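Local coordinates for RNA pseudouridylate synthase domain-containing protein 4 (Homo sapiens, PDB 5UBA) that converts uridine to pseudouridine in mitochondrial RNAs, including a site in 16S ribosomal RNA needed for assembly of a functional mitochondrial ribosome, at residues A65-C79 / M90-Q103. Residues are numbered along the deposited sequence; the frame is centred on the assembly and turned at random. Where two conformers were deposited one is given.
Sequences AKMLHGHKAEPLHLC and MVLAWDKDMAHQVQ
At the end of helix 57-69, A65, L68 and H69 gather round the indole of W94, a compact example of an aromatic side chain joining a helix end to the turn that follows strand 89-93. L68 CB and the carbonyl oxygen of A65 meet the edge of the indole, while the imidazole of H69 lies over one face in an offset stack, its centroid 3.6 Å from that of the W94 six-membered ring and the planes nearly parallel at 4°. A water lies within donating distance of the carbonyls of E74 and W94. On the opposite indole face, L76 CD2 makes a CH-pi contact, 3.6 Å from the centroid of the W94 six-membered ring. Replacing W94 by an alanine would probably leave H69 and L76 without the ring that separates them and open a gap beside the helix end.

In the RluA-family synthase domain, 77-78 is an outermost strand of a four-stranded antiparallel sheet. H77 pairs with A93 through two backbone bonds, H77 N to A93 O at 2.8 Å and A93 N to H77 O at 2.9 Å. H77 CG stands anti to the carbonyl carbon (chi1 -61°), setting the imidazole across K96, whose CB makes a CH-pi contact over its face. L78, on the other side of the sheet, brings CD2 within 3.6 Å of M90 CE, and its carbonyl accepts from Q103 NE2 at 3.0 Å. C79 packs against helix 96-107: SG reaches A93 CB and CB meets V102 CG1, while a second water bridges C79 N and V91 O. The chemistry implies a division of labour: A93 and Q103 serve the strand's polar backbone, apolar contacts hold it to helix 96-107, and the H69-W94-L76 layering secures helix 57-69.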
ATOM      1  N   ALA A  65      15.728 -15.369   9.698  1.00 20.45           N
ATOM      2  CA  ALA A  65      15.849 -15.665  11.121  1.00 21.14           C
ATOM      3  C   ALA A  65      17.253 -16.161  11.460  1.00 21.18           C
ATOM      4  O   ALA A  65      17.883 -15.642  12.371  1.00 20.73           O
ATOM      5  CB  ALA A  65      14.804 -16.668  11.549  1.00 22.26           C
ATOM      6  N   LYS A  66      17.730 -17.134  10.679  1.00 22.71           N
ATOM      7  CA  LYS A  66      19.054 -17.713  10.891  1.00 23.87           C
ATOM      8  C   LYS A  66      20.150 -16.707  10.554  1.00 23.39           C
ATOM      9  O   LYS A  66      21.192 -16.661  11.202  1.00 23.84           O
ATOM     10  CB  LYS A  66      19.209 -19.027  10.115  1.00 24.04           C
ATOM     11  CG  LYS A  66      18.305 -20.132  10.651  1.00 25.95           C
ATOM     12  CD  LYS A  66      18.681 -21.500  10.111  1.00 26.48           C
ATOM     13  CE  LYS A  66      17.650 -22.561  10.469  1.00 28.39           C
ATOM     14  NZ  LYS A  66      17.615 -22.854  11.925  1.00 28.79           N
ATOM     15  N   MET A  67      19.906 -15.866   9.556  1.00 23.00           N
ATOM     16  CA  MET A  67      20.847 -14.817   9.200  1.00 24.58           C
ATOM     17  C   MET A  67      21.042 -13.812  10.324  1.00 24.20           C
ATOM     18  O   MET A  67      22.131 -13.293  10.511  1.00 26.48           O
ATOM     19  CB  MET A  67      20.359 -14.115   7.930  1.00 26.12           C
ATOM     20  CG  MET A  67      21.401 -13.362   7.164  1.00 29.45           C
ATOM     21  SD  MET A  67      20.657 -12.958   5.576  1.00 32.10           S
ATOM     22  CE  MET A  67      20.824 -14.490   4.679  1.00 30.12           C
ATOM     23  N   LEU A  68      19.979 -13.512  11.069  1.00 24.23           N
ATOM     24  CA  LEU A  68      20.047 -12.536  12.144  1.00 24.27           C
ATOM     25  C   LEU A  68      20.420 -13.131  13.508  1.00 25.73           C
ATOM     26  O   LEU A  68      21.083 -12.467  14.295  1.00 27.75           O
ATOM     27  CB  LEU A  68      18.692 -11.810  12.263  1.00 24.49           C
ATOM     28  CG  LEU A  68      18.268 -10.953  11.073  1.00 23.70           C
ATOM     29  CD1 LEU A  68      16.829 -10.516  11.280  1.00 23.67           C
ATOM     30  CD2 LEU A  68      19.160  -9.745  10.888  1.00 23.61           C
ATOM     31  N   HIS A  69      19.966 -14.350  13.802  1.00 26.64           N
ATOM     32  CA  HIS A  69      20.158 -14.970  15.137  1.00 26.33           C
ATOM     33  C   HIS A  69      20.940 -16.283  15.143  1.00 27.25           C
ATOM     34  O   HIS A  69      21.054 -16.919  16.195  1.00 30.98           O
ATOM     35  CB  HIS A  69      18.781 -15.201  15.788  1.00 26.52           C
ATOM     36  CG  HIS A  69      18.253 -14.024  16.552  1.00 27.19           C
ATOM     37  ND1 HIS A  69      17.107 -14.102  17.319  1.00 26.90           N
ATOM     38  CD2 HIS A  69      18.711 -12.757  16.687  1.00 26.75           C
ATOM     39  CE1 HIS A  69      16.884 -12.930  17.887  1.00 26.49           C
ATOM     40  NE2 HIS A  69      17.836 -12.096  17.516  1.00 27.64           N
ATOM     41  N   GLY A  70      21.487 -16.685  14.008  1.00 27.09           N
ATOM     42  CA  GLY A  70      22.338 -17.873  13.932  1.00 26.23           C
ATOM     43  C   GLY A  70      21.577 -19.146  13.648  1.00 27.83           C
ATOM     44  O   GLY A  70      20.347 -19.158  13.589  1.00 24.76           O
ATOM     45  N   HIS A  71      22.318 -20.247  13.496  1.00 26.50           N
ATOM     46  CA  HIS A  71      21.741 -21.511  13.002  1.00 28.45           C
ATOM     47  C   HIS A  71      20.686 -22.177  13.893  1.00 27.35           C
ATOM     48  O   HIS A  71      19.958 -23.068  13.428  1.00 28.53           O
ATOM     49  CB  HIS A  71      22.875 -22.502  12.658  1.00 30.22           C
ATOM     50  CG  HIS A  71      23.479 -23.178  13.850  1.00 32.77           C
ATOM     51  ND1 HIS A  71      24.203 -22.499  14.811  1.00 36.87           N
ATOM     52  CD2 HIS A  71      23.472 -24.478  14.232  1.00 33.38           C
ATOM     53  CE1 HIS A  71      24.613 -23.353  15.733  1.00 36.01           C
ATOM     54  NE2 HIS A  71      24.185 -24.559  15.405  1.00 33.57           N
ATOM     55  N   LYS A  72      20.597 -21.771  15.160  1.00 26.89           N
ATOM     56  CA  LYS A  72      19.553 -22.292  16.057  1.00 27.07           C
ATOM     57  C   LYS A  72      18.216 -21.567  15.943  1.00 26.90           C
ATOM     58  O   LYS A  72      17.218 -22.032  16.491  1.00 28.22           O
ATOM     59  CB  LYS A  72      20.034 -22.276  17.517  1.00 27.47           C
ATOM     60  CG  LYS A  72      21.194 -23.234  17.808  1.00 27.23           C
ATOM     61  CD  LYS A  72      20.831 -24.670  17.507  1.00 27.00           C
ATOM     62  CE  LYS A  72      21.791 -25.649  18.168  1.00 26.34           C
ATOM     63  NZ  LYS A  72      21.378 -27.035  17.818  1.00 26.00           N
ATOM     64  N   ALA A  73      18.185 -20.446  15.222  1.00 25.31           N
ATOM     65  CA  ALA A  73      16.976 -19.615  15.149  1.00 23.78           C
ATOM     66  C   ALA A  73      15.820 -20.301  14.404  1.00 24.20           C
ATOM     67  O   ALA A  73      16.009 -20.884  13.339  1.00 23.27           O
ATOM     68  CB  ALA A  73      17.322 -18.281  14.519  1.00 24.15           C
ATOM     69  N   GLU A  74      14.615 -20.246  14.991  1.00 22.95           N
ATOM     70  CA  GLU A  74      13.411 -20.721  14.328  1.00 24.23           C
ATOM     71  C   GLU A  74      12.872 -19.566  13.505  1.00 21.35           C
ATOM     72  O   GLU A  74      13.309 -18.439  13.720  1.00 22.30           O
ATOM     73  CB  GLU A  74      12.377 -21.201  15.354  1.00 27.42           C
ATOM     74  CG  GLU A  74      12.795 -22.499  16.041  1.00 30.79           C
ATOM     75  CD  GLU A  74      12.826 -23.671  15.072  1.00 34.61           C
ATOM     76  OE1 GLU A  74      13.913 -24.277  14.879  1.00 41.31           O
ATOM     77  OE2 GLU A  74      11.759 -23.981  14.490  1.00 38.97           O
ATOM     78  N   PRO A  75      11.935 -19.847  12.576  1.00 22.54           N
ATOM     79  CA  PRO A  75      11.550 -18.786  11.622  1.00 20.86           C
ATOM     80  C   PRO A  75      10.916 -17.553  12.260  1.00 22.19           C
ATOM     81  O   PRO A  75      10.272 -17.649  13.305  1.00 22.33           O
ATOM     82  CB  PRO A  75      10.563 -19.492  10.684  1.00 22.69           C
ATOM     83  CG  PRO A  75      10.933 -20.954  10.774  1.00 23.04           C
ATOM     84  CD  PRO A  75      11.362 -21.150  12.189  1.00 23.20           C
ATOM     85  N   LEU A  76      11.137 -16.398  11.639  1.00 19.71           N
ATOM     86  CA  LEU A  76      10.355 -15.207  11.978  1.00 19.05           C
ATOM     87  C   LEU A  76       8.900 -15.457  11.588  1.00 18.43           C
ATOM     88  O   LEU A  76       8.587 -16.330  10.784  1.00 18.27           O
ATOM     89  CB  LEU A  76      10.948 -13.987  11.244  1.00 19.39           C
ATOM     90  CG  LEU A  76      12.214 -13.430  11.880  1.00 19.15           C
ATOM     91  CD1 LEU A  76      13.099 -12.687  10.879  1.00 19.62           C
ATOM     92  CD2 LEU A  76      11.879 -12.478  13.022  1.00 19.18           C
ATOM     93  N   HIS A  77       7.997 -14.692  12.221  1.00 17.51           N
ATOM     94  CA  HIS A  77       6.567 -14.765  12.013  1.00 18.36           C
ATOM     95  C   HIS A  77       6.003 -13.481  11.430  1.00 17.00           C
ATOM     96  O   HIS A  77       6.350 -12.380  11.860  1.00 17.23           O
ATOM     97  CB  HIS A  77       5.887 -14.999  13.360  1.00 20.06           C
ATOM     98  CG  HIS A  77       6.316 -16.269  14.006  1.00 22.89           C
ATOM     99  ND1 HIS A  77       5.653 -17.456  13.808  1.00 26.43           N
ATOM    100  CD2 HIS A  77       7.360 -16.542  14.817  1.00 23.63           C
ATOM    101  CE1 HIS A  77       6.278 -18.416  14.468  1.00 26.42           C
ATOM    102  NE2 HIS A  77       7.318 -17.891  15.085  1.00 24.87           N
ATOM    103  N   LEU A  78       5.089 -13.667  10.493  1.00 19.09           N
ATOM    104  CA  LEU A  78       4.283 -12.574   9.929  1.00 19.02           C
ATOM    105  C   LEU A  78       3.359 -12.001  11.002  1.00 19.51           C
ATOM    106  O   LEU A  78       2.793 -12.747  11.827  1.00 20.07           O
ATOM    107  CB  LEU A  78       3.400 -13.082   8.791  1.00 21.46           C
ATOM    108  CG  LEU A  78       4.087 -13.633   7.539  1.00 23.82           C
ATOM    109  CD1 LEU A  78       3.075 -14.257   6.593  1.00 25.39           C
ATOM    110  CD2 LEU A  78       4.910 -12.546   6.853  1.00 24.07           C
ATOM    111  N   CYS A  79       3.237 -10.674  10.992  1.00 17.86           N
ATOM    112  CA  CYS A  79       2.269  -9.948  11.848  1.00 17.99           C
ATOM    113  C   CYS A  79       1.134  -9.249  11.113  1.00 18.45           C
ATOM    114  O   CYS A  79       0.159  -8.863  11.743  1.00 18.43           O
ATOM    115  CB  CYS A  79       3.022  -8.908  12.647  1.00 17.66           C
ATOM    116  SG  CYS A  79       4.254  -9.594  13.786  1.00 19.28           S
ATOM    117  N   MET A  90       7.083  -3.216   7.152  1.00 14.04           N
ATOM    118  CA  MET A  90       6.503  -4.534   7.418  1.00 14.65           C
ATOM    119  C   MET A  90       7.142  -5.124   8.680  1.00 15.25           C
ATOM    120  O   MET A  90       8.362  -5.309   8.750  1.00 15.33           O
ATOM    121  CB  MET A  90       6.654  -5.464   6.213  1.00 17.31           C
ATOM    122  CG  MET A  90       5.984  -6.808   6.403  1.00 18.97           C
ATOM    123  SD  MET A  90       6.157  -7.785   4.908  1.00 23.11           S
ATOM    124  CE  MET A  90       5.411  -9.309   5.471  1.00 21.87           C
ATOM    125  N   VAL A  91       6.289  -5.429   9.661  1.00 14.31           N
ATOM    126  CA  VAL A  91       6.692  -5.908  10.974  1.00 14.80           C
ATOM    127  C   VAL A  91       6.655  -7.447  11.022  1.00 14.26           C
ATOM    128  O   VAL A  91       5.669  -8.074  10.656  1.00 15.52           O
ATOM    129  CB  VAL A  91       5.742  -5.365  12.070  1.00 16.53           C
ATOM    130  CG1 VAL A  91       6.131  -5.894  13.434  1.00 17.32           C
ATOM    131  CG2 VAL A  91       5.720  -3.848  12.075  1.00 16.56           C
ATOM    132  N   LEU A  92       7.774  -8.008  11.460  1.00 15.39           N
ATOM    133  CA  LEU A  92       7.916  -9.435  11.718  1.00 15.56           C
ATOM    134  C   LEU A  92       8.229  -9.611  13.196  1.00 16.09           C
ATOM    135  O   LEU A  92       8.772  -8.724  13.830  1.00 16.60           O
ATOM    136  CB  LEU A  92       9.093  -9.996  10.907  1.00 16.87           C
ATOM    137  CG  LEU A  92       9.077  -9.733   9.409  1.00 17.39           C
ATOM    138  CD1 LEU A  92      10.357 -10.241   8.734  1.00 17.48           C
ATOM    139  CD2 LEU A  92       7.875 -10.371   8.776  1.00 17.29           C
ATOM    140  N   ALA A  93       7.872 -10.779  13.749  1.00 17.07           N
ATOM    141  CA  ALA A  93       8.144 -11.087  15.150  1.00 17.84           C
ATOM    142  C   ALA A  93       8.904 -12.393  15.325  1.00 17.80           C
ATOM    143  O   ALA A  93       8.621 -13.365  14.633  1.00 18.97           O
ATOM    144  CB  ALA A  93       6.855 -11.186  15.928  1.00 18.46           C
ATOM    145  N   TRP A  94       9.780 -12.401  16.302  1.00 19.83           N
ATOM    146  CA  TRP A  94      10.528 -13.617  16.657  1.00 20.38           C
ATOM    147  C   TRP A  94       9.650 -14.727  17.253  1.00 22.57           C
ATOM    148  O   TRP A  94       9.820 -15.900  16.919  1.00 23.95           O
ATOM    149  CB  TRP A  94      11.612 -13.241  17.667  1.00 21.63           C
ATOM    150  CG  TRP A  94      12.720 -12.481  17.071  1.00 21.26           C
ATOM    151  CD1 TRP A  94      13.071 -11.189  17.310  1.00 21.58           C
ATOM    152  CD2 TRP A  94      13.659 -12.988  16.119  1.00 21.82           C
ATOM    153  NE1 TRP A  94      14.171 -10.851  16.545  1.00 22.31           N
ATOM    154  CE2 TRP A  94      14.542 -11.935  15.801  1.00 21.69           C
ATOM    155  CE3 TRP A  94      13.821 -14.226  15.487  1.00 22.44           C
ATOM    156  CZ2 TRP A  94      15.605 -12.092  14.882  1.00 22.41           C
ATOM    157  CZ3 TRP A  94      14.881 -14.382  14.587  1.00 22.39           C
ATOM    158  CH2 TRP A  94      15.740 -13.318  14.295  1.00 22.55           C
ATOM    159  N   ASP A  95       8.694 -14.326  18.105  1.00 22.50           N
ATOM    160  CA  ASP A  95       7.873 -15.237  18.917  0.50 23.94           C
ATOM    161  C   ASP A  95       6.459 -15.331  18.321  1.00 24.07           C
ATOM    162  O   ASP A  95       5.874 -14.314  17.966  1.00 21.83           O
ATOM    163  CB  ASP A  95       7.838 -14.686  20.353  0.50 25.37           C
ATOM    164  CG  ASP A  95       7.089 -15.580  21.326  0.50 25.98           C
ATOM    165  OD1 ASP A  95       7.671 -16.562  21.820  0.50 27.97           O
ATOM    166  OD2 ASP A  95       5.922 -15.268  21.616  0.50 26.78           O
ATOM    167  N   LYS A  96       5.902 -16.533  18.214  1.00 24.12           N
ATOM    168  CA  LYS A  96       4.559 -16.722  17.656  1.00 25.88           C
ATOM    169  C   LYS A  96       3.478 -15.988  18.453  1.00 24.71           C
ATOM    170  O   LYS A  96       2.519 -15.477  17.863  1.00 24.84           O
ATOM    171  CB  LYS A  96       4.203 -18.214  17.621  1.00 28.55           C
ATOM    172  CG  LYS A  96       2.972 -18.539  16.797  1.00 31.73           C
ATOM    173  CD  LYS A  96       2.932 -20.008  16.365  1.00 34.23           C
ATOM    174  CE  LYS A  96       2.276 -20.158  15.002  1.00 38.41           C
ATOM    175  NZ  LYS A  96       0.909 -19.568  14.981  1.00 41.80           N
ATOM    176  N   ASP A  97       3.613 -15.978  19.772  1.00 25.75           N
ATOM    177  CA  ASP A  97       2.622 -15.310  20.609  1.00 26.46           C
ATOM    178  C   ASP A  97       2.687 -13.807  20.433  1.00 25.26           C
ATOM    179  O   ASP A  97       1.642 -13.148  20.424  1.00 23.78           O
ATOM    180  CB  ASP A  97       2.766 -15.697  22.083  1.00 29.70           C
ATOM    181  CG  ASP A  97       2.401 -17.141  22.339  1.00 31.05           C
ATOM    182  OD1 ASP A  97       1.514 -17.698  21.655  1.00 33.73           O
ATOM    183  OD2 ASP A  97       3.013 -17.727  23.239  1.00 38.91           O
ATOM    184  N   MET A  98       3.888 -13.270  20.238  1.00 23.77           N
ATOM    185  CA  MET A  98       4.015 -11.833  19.932  1.00 23.07           C
ATOM    186  C   MET A  98       3.429 -11.507  18.558  1.00 21.62           C
ATOM    187  O   MET A  98       2.753 -10.470  18.396  1.00 21.18           O
ATOM    188  CB  MET A  98       5.478 -11.383  20.016  1.00 25.31           C
ATOM    189  CG  MET A  98       5.703  -9.901  19.736  1.00 27.49           C
ATOM    190  SD  MET A  98       4.726  -8.810  20.801  1.00 31.56           S
ATOM    191  CE  MET A  98       5.315  -9.249  22.439  1.00 31.39           C
ATOM    192  N   ALA A  99       3.655 -12.384  17.567  1.00 19.32           N
ATOM    193  CA  ALA A  99       3.005 -12.241  16.265  1.00 19.00           C
ATOM    194  C   ALA A  99       1.498 -12.173  16.431  1.00 20.31           C
ATOM    195  O   ALA A  99       0.862 -11.312  15.841  1.00 18.60           O
ATOM    196  CB  ALA A  99       3.366 -13.371  15.312  1.00 19.53           C
ATOM    197  N   HIS A 100       0.940 -13.066  17.254  1.00 21.00           N
ATOM    198  CA  HIS A 100      -0.502 -13.042  17.500  1.00 22.25           C
ATOM    199  C   HIS A 100      -0.935 -11.747  18.178  1.00 20.46           C
ATOM    200  O   HIS A 100      -1.985 -11.201  17.825  1.00 22.42           O
ATOM    201  CB  HIS A 100      -0.945 -14.241  18.351  1.00 24.41           C
ATOM    202  CG  HIS A 100      -0.921 -15.533  17.608  1.00 28.24           C
ATOM    203  ND1 HIS A 100      -0.992 -16.755  18.244  1.00 29.62           N
ATOM    204  CD2 HIS A 100      -0.820 -15.800  16.285  1.00 30.53           C
ATOM    205  CE1 HIS A 100      -0.944 -17.716  17.339  1.00 29.93           C
ATOM    206  NE2 HIS A 100      -0.839 -17.165  16.144  1.00 32.03           N
ATOM    207  N   GLN A 101      -0.127 -11.268  19.113  1.00 19.61           N
ATOM    208  CA  GLN A 101      -0.420 -10.001  19.808  1.00 20.90           C
ATOM    209  C   GLN A 101      -0.481  -8.827  18.819  1.00 22.02           C
ATOM    210  O   GLN A 101      -1.429  -8.017  18.815  1.00 20.68           O
ATOM    211  CB  GLN A 101       0.617  -9.751  20.883  1.00 23.59           C
ATOM    212  CG  GLN A 101       0.285  -8.611  21.817  1.00 27.30           C
ATOM    213  CD  GLN A 101       1.352  -8.402  22.871  1.00 29.87           C
ATOM    214  OE1 GLN A 101       1.992  -9.357  23.323  1.00 34.95           O
ATOM    215  NE2 GLN A 101       1.548  -7.160  23.271  1.00 33.54           N
ATOM    216  N   VAL A 102       0.494  -8.776  17.925  1.00 19.75           N
ATOM    217  CA  VAL A 102       0.526  -7.715  16.919  1.00 18.64           C
ATOM    218  C   VAL A 102      -0.625  -7.839  15.922  1.00 19.44           C
ATOM    219  O   VAL A 102      -1.226  -6.821  15.561  1.00 18.58           O
ATOM    220  CB  VAL A 102       1.893  -7.653  16.201  1.00 17.53           C
ATOM    221  CG1 VAL A 102       1.894  -6.540  15.151  1.00 17.47           C
ATOM    222  CG2 VAL A 102       2.975  -7.363  17.224  1.00 18.31           C
ATOM    223  N   GLN A 103      -0.926  -9.054  15.471  1.00 18.32           N
ATOM    224  CA  GLN A 103      -2.072  -9.324  14.607  1.00 20.31           C
ATOM    225  C   GLN A 103      -3.353  -8.794  15.271  1.00 19.63           C
ATOM    226  O   GLN A 103      -4.175  -8.176  14.597  1.00 20.46           O
ATOM    227  CB  GLN A 103      -2.196 -10.825  14.313  1.00 23.44           C
ATOM    228  CG  GLN A 103      -1.123 -11.390  13.388  1.00 25.65           C
ATOM    229  CD  GLN A 103      -0.965 -12.899  13.518  1.00 29.70           C
ATOM    230  OE1 GLN A 103      -1.915 -13.596  13.871  1.00 35.08           O
ATOM    231  NE2 GLN A 103       0.234 -13.408  13.223  1.00 33.02           N
TER
HETATM  232  O   HOH W   1      11.955 -17.197  16.010  1.00 30.39           O
HETATM  233  O   HOH W   2       4.254  -9.246   8.702  1.00 20.80           O